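Local coordinates for glutathione S-transferase enzyme with thioredoxin-like domain (Bradyrhizobium sp., PDB 4MF7), which probably catalyses the conjugation of glutathione to electrophilic substrates, as a glutathione S-transferase with an N-terminal thioredoxin-like domain, at residues P36-D41 against P66-A71; L45-T50 against K92-I97; T32-A37 against K76-T81. All coordinates share one frame; numbering follows the deposited sequence.

Contact 1 of 3, residues P36-D41 against P66-A71; sequences PAQHSD and PYEPHA
Two backbone N-H groups of the loop 36-41, from Gln38 and His39, converge on the carboxylate of Glu68. Gln38 N gives its hydrogen to Glu68 OE2 at 2.8 Å (158°), on the syn lone pair. His39 N binds Glu68 OE1, also at 2.8 Å; this donor comes from the syn side too, but 29° out of the carboxylate plane. Glu68 delivers its carboxylate by extending fully: CG lies anti to the backbone N (chi1 -173°) and the chain stays straight beyond it. One bond to each oxygen, with a further one from Gln44 NE2 to OE1, should fix the rotation of the group and favour its charged form.

Carbon atoms of the same two loop residues pack beside the carboxylate. Gln38 CB lies 3.4 Å from Glu68 OE2, and His39 CB 3.5 Å from Glu68 OE1, the two side chains crossing at about a right angle. Farther along the strand, His70 CE1 approaches Pro36 O to 3.1 Å, while NE2 of that ring is hydrogen-bonded to Gln44 OE1.

The contact is surface packing: the loop between helix 31-34 and strand 43-47 runs along strand 67-71, within this chain an edge strand of the thioredoxin-like domain's mixed sheet, paired with strand 43-47.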
loop_
_atom_site.group_PDB
_atom_site.type_symbol
_atom_site.label_atom_id
_atom_site.label_comp_id
_atom_site.label_asym_id
_atom_site.label_seq_id
_atom_site.Cartn_x
_atom_site.Cartn_y
_atom_site.Cartn_z
ATOM N N PRO A 36 -1.090 -24.728 -14.344
ATOM C CA PRO A 36 -2.482 -25.099 -14.610
ATOM C C PRO A 36 -3.325 -25.195 -13.345
ATOM O O PRO A 36 -2.803 -25.547 -12.285
ATOM C CB PRO A 36 -2.360 -26.479 -15.297
ATOM C CG PRO A 36 -0.976 -26.510 -15.850
ATOM C CD PRO A 36 -0.142 -25.726 -14.875
ATOM N N ALA A 37 -4.599 -24.879 -13.473
ATOM C CA ALA A 37 -5.535 -24.996 -12.372
ATOM C C ALA A 37 -6.095 -26.423 -12.331
ATOM O O ALA A 37 -6.814 -26.818 -13.246
ATOM C CB ALA A 37 -6.670 -24.004 -12.559
ATOM N N GLN A 38 -5.746 -27.194 -11.301
ATOM C CA GLN A 38 -6.348 -28.529 -11.066
ATOM C C GLN A 38 -7.779 -28.407 -10.546
ATOM O O GLN A 38 -8.572 -29.327 -10.741
ATOM C CB GLN A 38 -5.515 -29.363 -10.067
ATOM C CG GLN A 38 -4.076 -29.608 -10.460
ATOM C CD GLN A 38 -3.945 -30.331 -11.792
ATOM O OE1 GLN A 38 -4.714 -31.248 -12.096
ATOM N NE2 GLN A 38 -2.971 -29.915 -12.599
ATOM N N HIS A 39 -8.086 -27.282 -9.873
ATOM C CA HIS A 39 -9.353 -26.995 -9.269
ATOM C C HIS A 39 -9.803 -25.590 -9.658
ATOM O O HIS A 39 -9.569 -24.611 -8.937
ATOM C CB HIS A 39 -9.275 -27.118 -7.757
ATOM C CG HIS A 39 -8.666 -28.413 -7.310
ATOM N ND1 HIS A 39 -9.299 -29.627 -7.481
ATOM C CD2 HIS A 39 -7.470 -28.686 -6.740
ATOM C CE1 HIS A 39 -8.516 -30.594 -7.035
ATOM N NE2 HIS A 39 -7.400 -30.051 -6.582
ATOM N N SER A 40 -10.465 -25.497 -10.807
ATOM C CA SER A 40 -10.764 -24.199 -11.427
ATOM C C SER A 40 -11.908 -23.443 -10.736
ATOM O O SER A 40 -12.155 -22.277 -11.048
ATOM C CB SER A 40 -11.055 -24.391 -12.918
ATOM O OG SER A 40 -12.199 -25.204 -13.056
ATOM N N ASP A 41 -12.575 -24.076 -9.774
ATOM C CA ASP A 41 -13.525 -23.404 -8.921
ATOM C C ASP A 41 -12.897 -22.841 -7.647
ATOM O O ASP A 41 -13.601 -22.282 -6.811
ATOM C CB ASP A 41 -14.689 -24.330 -8.546
ATOM C CG ASP A 41 -14.236 -25.666 -7.945
ATOM O OD1 ASP A 41 -13.046 -26.069 -8.044
ATOM O OD2 ASP A 41 -15.126 -26.338 -7.403
ATOM N N PRO A 66 -11.575 -21.976 -0.074
ATOM C CA PRO A 66 -10.809 -22.901 -0.889
ATOM C C PRO A 66 -9.830 -22.198 -1.832
ATOM O O PRO A 66 -10.165 -21.192 -2.464
ATOM C CB PRO A 66 -11.887 -23.659 -1.681
ATOM C CG PRO A 66 -13.126 -23.520 -0.838
ATOM C CD PRO A 66 -13.026 -22.118 -0.313
ATOM N N TYR A 67 -8.616 -22.722 -1.917
ATOM C CA TYR A 67 -7.615 -22.148 -2.795
ATOM C C TYR A 67 -6.596 -23.167 -3.234
ATOM O O TYR A 67 -6.442 -24.219 -2.610
ATOM C CB TYR A 67 -6.972 -20.921 -2.109
ATOM C CG TYR A 67 -5.947 -21.218 -1.035
ATOM C CD1 TYR A 67 -6.338 -21.549 0.252
ATOM C CD2 TYR A 67 -4.591 -21.133 -1.301
ATOM C CE1 TYR A 67 -5.403 -21.813 1.246
ATOM C CE2 TYR A 67 -3.645 -21.349 -0.318
ATOM C CZ TYR A 67 -4.045 -21.700 0.950
ATOM O OH TYR A 67 -3.097 -21.929 1.909
ATOM N N GLU A 68 -5.947 -22.865 -4.343
ATOM C CA GLU A 68 -4.955 -23.694 -4.968
ATOM C C GLU A 68 -3.644 -22.959 -5.131
ATOM O O GLU A 68 -3.536 -22.114 -6.015
ATOM C CB GLU A 68 -5.460 -24.159 -6.338
ATOM C CG GLU A 68 -4.544 -25.174 -7.013
ATOM C CD GLU A 68 -5.118 -25.690 -8.323
ATOM O OE1 GLU A 68 -6.335 -25.489 -8.586
ATOM O OE2 GLU A 68 -4.348 -26.302 -9.080
ATOM N N PRO A 69 -2.636 -23.293 -4.284
ATOM C CA PRO A 69 -1.370 -22.598 -4.359
ATOM C C PRO A 69 -0.406 -23.111 -5.427
ATOM O O PRO A 69 -0.386 -24.311 -5.744
ATOM C CB PRO A 69 -0.792 -22.810 -2.962
ATOM C CG PRO A 69 -1.245 -24.189 -2.610
ATOM C CD PRO A 69 -2.662 -24.228 -3.139
ATOM N N HIS A 70 0.367 -22.193 -5.980
ATOM C CA HIS A 70 1.382 -22.465 -6.990
ATOM C C HIS A 70 2.637 -21.686 -6.620
ATOM O O HIS A 70 2.617 -20.462 -6.578
ATOM C CB HIS A 70 0.932 -22.054 -8.390
ATOM C CG HIS A 70 -0.368 -22.662 -8.827
ATOM N ND1 HIS A 70 -0.455 -23.909 -9.413
ATOM C CD2 HIS A 70 -1.638 -22.202 -8.731
ATOM C CE1 HIS A 70 -1.722 -24.174 -9.687
ATOM N NE2 HIS A 70 -2.460 -23.162 -9.270
ATOM N N ALA A 71 3.730 -22.406 -6.378
ATOM C CA ALA A 71 5.023 -21.788 -6.124
ATOM C C ALA A 71 5.583 -21.233 -7.419
ATOM O O ALA A 71 5.597 -21.908 -8.440
ATOM C CB ALA A 71 6.007 -22.787 -5.516
#

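Contact 2 of 3, residues L45-T50 against K92-I97; sequences LYSLPT and KIPAII
Ile93 pushes its branched side chain against the backbone of 46-48, filling the hollow where strand 43-47 gives way to loop. Ile93 CG2 rests 3.6 Å from Tyr46 O and also borders Ser47 CA. CG1 sits between the backbone N and the carbonyl carbon (chi1 56°), which carries CD1 past Leu48 N and CB to meet Thr50 tip to tip, with Ile93 CD1 3.4 Å from Thr50 OG1. That hydroxyl caps Gly53 N in the turn into helix 53-63, whereas the buried Leu48 N has no polar partner. Beside this knob Pro94, preceded by a cis peptide bond, presents CB to Ser47 OG at 3.5 Å, and its CA makes a CA-H...O contact with Tyr46 O.

Farther on the two segments form an antiparallel ladder. Tyr46 and Ala95 are a hydrogen-bonded pair, joined by Tyr46 N to Ala95 O at 2.8 Å and Ala95 N to Tyr46 O at 3.0 Å. The ring edge of Tyr46 passes Ala95 O, with CD2 3.5 Å from it, and the ring slants across Ile97, whose CD1 lies 3.6 Å from Tyr46 OH. On the face carrying Leu45 and Ile96, a non-hydrogen-bonded pair, Leu45 CD1 packs on Ile96 CG2 at 3.8 Å. Val56, Ser57 and Leu60 of helix 53-63 pack on Leu45 from that face; Phe84 and Leu87 of helix 82-87 cover Tyr46 on the other.

Helices on both faces of a mixed sheet, with a cis-proline just before an antiparallel strand, are hallmarks of the thioredoxin fold. In glutathione transferases the residue before this proline characteristically offers its backbone to glutathione, so Ile93 probably borders that site.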
loop_
_atom_site.group_PDB
_atom_site.type_symbol
_atom_site.label_atom_id
_atom_site.label_comp_id
_atom_site.label_asym_id
_atom_site.label_seq_id
_atom_site.Cartn_x
_atom_site.Cartn_y
_atom_site.Cartn_z
ATOM N N LEU A 45 -3.637 -19.191 -6.216
ATOM C CA LEU A 45 -2.611 -18.354 -5.545
ATOM C C LEU A 45 -1.257 -18.598 -6.204
ATOM O O LEU A 45 -0.800 -19.743 -6.287
ATOM C CB LEU A 45 -2.546 -18.657 -4.039
ATOM C CG LEU A 45 -1.406 -17.979 -3.276
ATOM C CD1 LEU A 45 -1.600 -16.455 -3.252
ATOM C CD2 LEU A 45 -1.335 -18.500 -1.855
ATOM N N TYR A 46 -0.624 -17.519 -6.693
ATOM C CA TYR A 46 0.689 -17.604 -7.318
ATOM C C TYR A 46 1.650 -16.855 -6.436
ATOM O O TYR A 46 1.582 -15.633 -6.356
ATOM C CB TYR A 46 0.668 -17.026 -8.733
ATOM C CG TYR A 46 -0.471 -17.548 -9.575
ATOM C CD1 TYR A 46 -0.353 -18.749 -10.285
ATOM C CD2 TYR A 46 -1.695 -16.877 -9.625
ATOM C CE1 TYR A 46 -1.420 -19.256 -11.013
ATOM C CE2 TYR A 46 -2.756 -17.379 -10.364
ATOM C CZ TYR A 46 -2.597 -18.568 -11.073
ATOM O OH TYR A 46 -3.656 -19.091 -11.788
ATOM N N SER A 47 2.541 -17.574 -5.749
ATOM C CA SER A 47 3.235 -16.972 -4.642
ATOM C C SER A 47 4.468 -17.739 -4.223
ATOM O O SER A 47 4.852 -18.707 -4.866
ATOM C CB SER A 47 2.255 -16.838 -3.468
ATOM O OG SER A 47 2.750 -15.953 -2.482
ATOM N N LEU A 48 5.084 -17.243 -3.161
ATOM C CA LEU A 48 6.197 -17.889 -2.460
ATOM C C LEU A 48 6.031 -17.501 -1.000
ATOM O O LEU A 48 5.441 -16.445 -0.722
ATOM C CB LEU A 48 7.548 -17.373 -2.952
ATOM C CG LEU A 48 8.178 -17.929 -4.224
ATOM C CD1 LEU A 48 9.509 -17.206 -4.431
ATOM C CD2 LEU A 48 8.354 -19.441 -4.155
ATOM N N PRO A 49 6.512 -18.338 -0.061
ATOM C CA PRO A 49 6.344 -18.062 1.364
ATOM C C PRO A 49 7.310 -16.997 1.902
ATOM O O PRO A 49 8.006 -17.221 2.897
ATOM C CB PRO A 49 6.543 -19.438 2.017
ATOM C CG PRO A 49 7.495 -20.141 1.108
ATOM C CD PRO A 49 7.151 -19.654 -0.284
ATOM N N THR A 50 7.286 -15.825 1.270
ATOM C CA THR A 50 8.067 -14.661 1.676
ATOM C C THR A 50 7.190 -13.814 2.610
ATOM O O THR A 50 5.988 -14.098 2.776
ATOM C CB THR A 50 8.473 -13.799 0.460
ATOM O OG1 THR A 50 7.294 -13.286 -0.183
ATOM C CG2 THR A 50 9.280 -14.611 -0.539
ATOM N N LYS A 92 5.873 -9.420 -9.584
ATOM C CA LYS A 92 5.963 -9.691 -8.161
ATOM C C LYS A 92 4.891 -10.647 -7.692
ATOM O O LYS A 92 3.812 -10.708 -8.256
ATOM C CB LYS A 92 5.844 -8.401 -7.362
ATOM C CG LYS A 92 7.024 -7.449 -7.566
ATOM C CD LYS A 92 6.751 -6.102 -6.919
ATOM C CE LYS A 92 7.892 -5.122 -7.163
ATOM N NZ LYS A 92 7.658 -3.809 -6.495
ATOM N N ILE A 93 5.205 -11.355 -6.626
ATOM C CA ILE A 93 4.221 -12.170 -5.903
ATOM C C ILE A 93 3.822 -11.424 -4.633
ATOM O O ILE A 93 4.531 -10.505 -4.194
ATOM C CB ILE A 93 4.802 -13.587 -5.589
ATOM C CG1 ILE A 93 6.126 -13.526 -4.805
ATOM C CG2 ILE A 93 4.963 -14.382 -6.884
ATOM C CD1 ILE A 93 5.955 -13.491 -3.309
ATOM N N PRO A 94 2.670 -11.773 -4.038
ATOM C CA PRO A 94 1.673 -12.743 -4.509
ATOM C C PRO A 94 0.704 -12.159 -5.532
ATOM O O PRO A 94 0.532 -10.935 -5.616
ATOM C CB PRO A 94 0.921 -13.104 -3.229
ATOM C CG PRO A 94 1.026 -11.887 -2.359
ATOM C CD PRO A 94 2.298 -11.180 -2.745
ATOM N N ALA A 95 0.082 -13.039 -6.306
ATOM C CA ALA A 95 -1.038 -12.686 -7.178
ATOM C C ALA A 95 -2.079 -13.779 -7.032
ATOM O O ALA A 95 -1.730 -14.901 -6.715
ATOM C CB ALA A 95 -0.606 -12.560 -8.613
ATOM N N ILE A 96 -3.340 -13.432 -7.224
ATOM C CA ILE A 96 -4.435 -14.410 -7.243
ATOM C C ILE A 96 -5.315 -14.272 -8.491
ATOM O O ILE A 96 -5.337 -13.215 -9.167
ATOM C CB ILE A 96 -5.318 -14.325 -5.989
ATOM C CG1 ILE A 96 -6.083 -12.998 -5.940
ATOM C CG2 ILE A 96 -4.554 -14.583 -4.711
ATOM C CD1 ILE A 96 -7.247 -12.937 -4.987
ATOM N N ILE A 97 -6.030 -15.354 -8.803
ATOM C CA ILE A 97 -7.222 -15.269 -9.638
ATOM C C ILE A 97 -8.346 -15.899 -8.841
ATOM O O ILE A 97 -8.270 -17.072 -8.462
ATOM C CB ILE A 97 -7.095 -15.990 -11.005
ATOM C CG1 ILE A 97 -5.964 -15.402 -11.849
ATOM C CG2 ILE A 97 -8.443 -15.944 -11.740
ATOM C CD1 ILE A 97 -5.516 -16.283 -13.000
#

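Contact 3 of 3, residues T32-A37 against K76-T81; sequences TKRWPA and KDHQKT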
loop_
_atom_site.group_PDB
_atom_site.type_symbol
_atom_site.label_atom_id
_atom_site.label_comp_id
_atom_site.label_asym_id
_atom_site.label_seq_id
_atom_site.Cartn_x
_atom_site.Cartn_y
_atom_site.Cartn_z
ATOM N N THR A 32 -2.282 -19.607 -16.475
ATOM C CA THR A 32 -2.717 -21.005 -16.308
ATOM C C THR A 32 -2.103 -22.004 -17.312
ATOM O O THR A 32 -2.228 -23.207 -17.103
ATOM C CB THR A 32 -4.246 -21.140 -16.349
ATOM O OG1 THR A 32 -4.739 -20.744 -17.638
ATOM C CG2 THR A 32 -4.873 -20.295 -15.264
ATOM N N LYS A 33 -1.454 -21.513 -18.371
ATOM C CA LYS A 33 -0.696 -22.366 -19.304
ATOM C C LYS A 33 0.572 -22.891 -18.647
ATOM O O LYS A 33 0.928 -24.043 -18.849
ATOM C CB LYS A 33 -0.374 -21.610 -20.589
ATOM C CG LYS A 33 -1.626 -21.204 -21.355
ATOM C CD LYS A 33 -1.355 -20.110 -22.373
ATOM C CE LYS A 33 -0.581 -20.637 -23.566
ATOM N NZ LYS A 33 -0.208 -19.528 -24.481
ATOM N N ARG A 34 1.223 -22.059 -17.827
ATOM C CA ARG A 34 2.413 -22.472 -17.072
ATOM C C ARG A 34 2.142 -23.092 -15.691
ATOM O O ARG A 34 2.897 -23.969 -15.249
ATOM C CB ARG A 34 3.378 -21.303 -16.938
ATOM C CG ARG A 34 4.735 -21.712 -16.393
ATOM C CD ARG A 34 5.761 -20.608 -16.549
ATOM N NE ARG A 34 6.186 -20.374 -17.938
ATOM C CZ ARG A 34 7.290 -20.863 -18.504
ATOM N NH1 ARG A 34 8.109 -21.675 -17.834
ATOM N NH2 ARG A 34 7.580 -20.537 -19.761
ATOM N N TRP A 35 1.105 -22.606 -15.000
ATOM C CA TRP A 35 0.664 -23.157 -13.709
ATOM C C TRP A 35 -0.796 -23.525 -13.803
ATOM O O TRP A 35 -1.658 -22.749 -13.409
ATOM C CB TRP A 35 0.912 -22.167 -12.543
ATOM C CG TRP A 35 2.363 -21.919 -12.307
ATOM C CD1 TRP A 35 3.210 -22.676 -11.558
ATOM C CD2 TRP A 35 3.148 -20.849 -12.840
ATOM N NE1 TRP A 35 4.466 -22.149 -11.586
ATOM C CE2 TRP A 35 4.462 -21.032 -12.379
ATOM C CE3 TRP A 35 2.866 -19.755 -13.668
ATOM C CZ2 TRP A 35 5.494 -20.156 -12.702
ATOM C CZ3 TRP A 35 3.886 -18.895 -14.000
ATOM C CH2 TRP A 35 5.186 -19.087 -13.501
ATOM N N PRO A 36 -1.090 -24.728 -14.344
ATOM C CA PRO A 36 -2.482 -25.099 -14.610
ATOM C C PRO A 36 -3.325 -25.195 -13.345
ATOM O O PRO A 36 -2.803 -25.547 -12.285
ATOM C CB PRO A 36 -2.360 -26.479 -15.297
ATOM C CG PRO A 36 -0.976 -26.510 -15.850
ATOM C CD PRO A 36 -0.142 -25.726 -14.875
ATOM N N ALA A 37 -4.599 -24.879 -13.473
ATOM C CA ALA A 37 -5.535 -24.996 -12.372
ATOM C C ALA A 37 -6.095 -26.423 -12.331
ATOM O O ALA A 37 -6.814 -26.818 -13.246
ATOM C CB ALA A 37 -6.670 -24.004 -12.559
ATOM N N LYS A 76 14.456 -19.799 -11.269
ATOM C CA LYS A 76 14.414 -20.062 -12.710
ATOM C C LYS A 76 13.823 -18.894 -13.497
ATOM O O LYS A 76 13.475 -19.049 -14.672
ATOM C CB LYS A 76 13.617 -21.341 -12.986
ATOM C CG LYS A 76 14.237 -22.581 -12.364
ATOM C CD LYS A 76 13.486 -23.837 -12.763
ATOM C CE LYS A 76 14.125 -25.064 -12.136
ATOM N NZ LYS A 76 13.457 -26.310 -12.599
ATOM N N ASP A 77 13.714 -17.731 -12.852
ATOM C CA ASP A 77 13.110 -16.528 -13.451
ATOM C C ASP A 77 11.665 -16.740 -13.939
ATOM O O ASP A 77 11.221 -16.112 -14.915
ATOM C CB ASP A 77 13.991 -15.986 -14.596
ATOM C CG ASP A 77 15.265 -15.316 -14.100
ATOM O OD1 ASP A 77 15.572 -15.395 -12.891
ATOM O OD2 ASP A 77 15.961 -14.703 -14.937
ATOM N N HIS A 78 10.914 -17.603 -13.260
ATOM C CA HIS A 78 9.545 -17.881 -13.709
ATOM C C HIS A 78 8.622 -16.665 -13.568
ATOM O O HIS A 78 7.660 -16.554 -14.313
ATOM C CB HIS A 78 8.958 -19.115 -13.027
ATOM C CG HIS A 78 9.471 -20.411 -13.589
ATOM N ND1 HIS A 78 9.440 -21.592 -12.881
ATOM C CD2 HIS A 78 10.041 -20.705 -14.783
ATOM C CE1 HIS A 78 9.956 -22.561 -13.617
ATOM N NE2 HIS A 78 10.332 -22.048 -14.773
ATOM N N GLN A 79 8.941 -15.752 -12.642
ATOM C CA GLN A 79 8.226 -14.463 -12.532
ATOM C C GLN A 79 8.417 -13.526 -13.742
ATOM O O GLN A 79 7.667 -12.571 -13.904
ATOM C CB GLN A 79 8.617 -13.726 -11.229
ATOM C CG GLN A 79 9.873 -12.855 -11.302
ATOM C CD GLN A 79 11.171 -13.644 -11.187
ATOM O OE1 GLN A 79 11.190 -14.873 -11.306
ATOM N NE2 GLN A 79 12.268 -12.933 -10.953
ATOM N N LYS A 80 9.435 -13.788 -14.563
ATOM C CA LYS A 80 9.690 -13.019 -15.792
ATOM C C LYS A 80 9.124 -13.680 -17.047
ATOM O O LYS A 80 9.318 -13.170 -18.150
ATOM C CB LYS A 80 11.193 -12.828 -16.003
ATOM C CG LYS A 80 11.943 -12.160 -14.861
ATOM C CD LYS A 80 13.443 -12.162 -15.169
ATOM C CE LYS A 80 14.308 -12.001 -13.923
ATOM N NZ LYS A 80 14.652 -10.584 -13.635
ATOM N N THR A 81 8.428 -14.809 -16.898
ATOM C CA THR A 81 7.871 -15.505 -18.060
ATOM C C THR A 81 6.683 -14.718 -18.580
ATOM O O THR A 81 6.041 -13.994 -17.808
ATOM C CB THR A 81 7.422 -16.939 -17.728
ATOM O OG1 THR A 81 6.365 -16.909 -16.743
ATOM C CG2 THR A 81 8.613 -17.768 -17.218
HETATM O O HOH W 1 7.577 -22.017 -11.057
#
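Trp35 points the edge of its six-membered ring toward the face of the His78 ring in an offset edge-to-face pair, the planes 77° apart and the centroids 5.9 Å from each other. Packing is close here: Trp35 CZ2 lies 3.6 Å from His78 CB, which sits near the indole plane, and Trp35 CH2 is equally near His78 O. That carbonyl is already engaged, accepting from both Thr81 N and Thr81 OG1, the latter at 2.8 Å. At the nitrogen-bearing sides of the two rings a water links them, accepting from Trp35 NE1 at 3.2 Å and hydrogen-bonded to His78 ND1 at 2.6 Å.

Arg34 forms the exposed side. With CG anti to the backbone N (chi1 -170°) and a bend at chi3, its chain brings the guanidinium to Thr81, whose CG2 stands 3.6 Å above the centre of one face. Arg34 NH1 only skirts the histidine, 3.7 Å from His78 CD2. Across the two segments Arg34 makes no hydrogen bond; its NE instead forms a salt bridge with Glu83, in helix 82-87.

The contact thus packs the end of the short, weakly bonded helix 31-34 and Trp35 after it against the 3-10 turn 78-80 and Thr81, N-cap of helix 82-87 in the thioredoxin-like domain, whose OG1 accepts from Phe84 N.

Overall arrangement
All three contacts lie on the same side of the chain's centre, their own centres about 11 to 13 Å apart. Contacts 1 and 2 meet within one four-stranded sheet: strands 67-71 and 43-47 are neighbours, joined by backbone bonds, and 95-98 flanks 43-47 on its other side. Contacts 1 and 3 start from the same part of the chain and share Pro36 and Ala37. Strand 43-47 follows helix 31-34, and the segments of contact 2 alternate along the chain with those of each other contact. The ring of Tyr46 touches His70 of contact 1 and Trp35 of contact 3. Residues 32-41 thus pack against strand 67-71 and the turn leading into helix 82-87 of the thioredoxin-like domain.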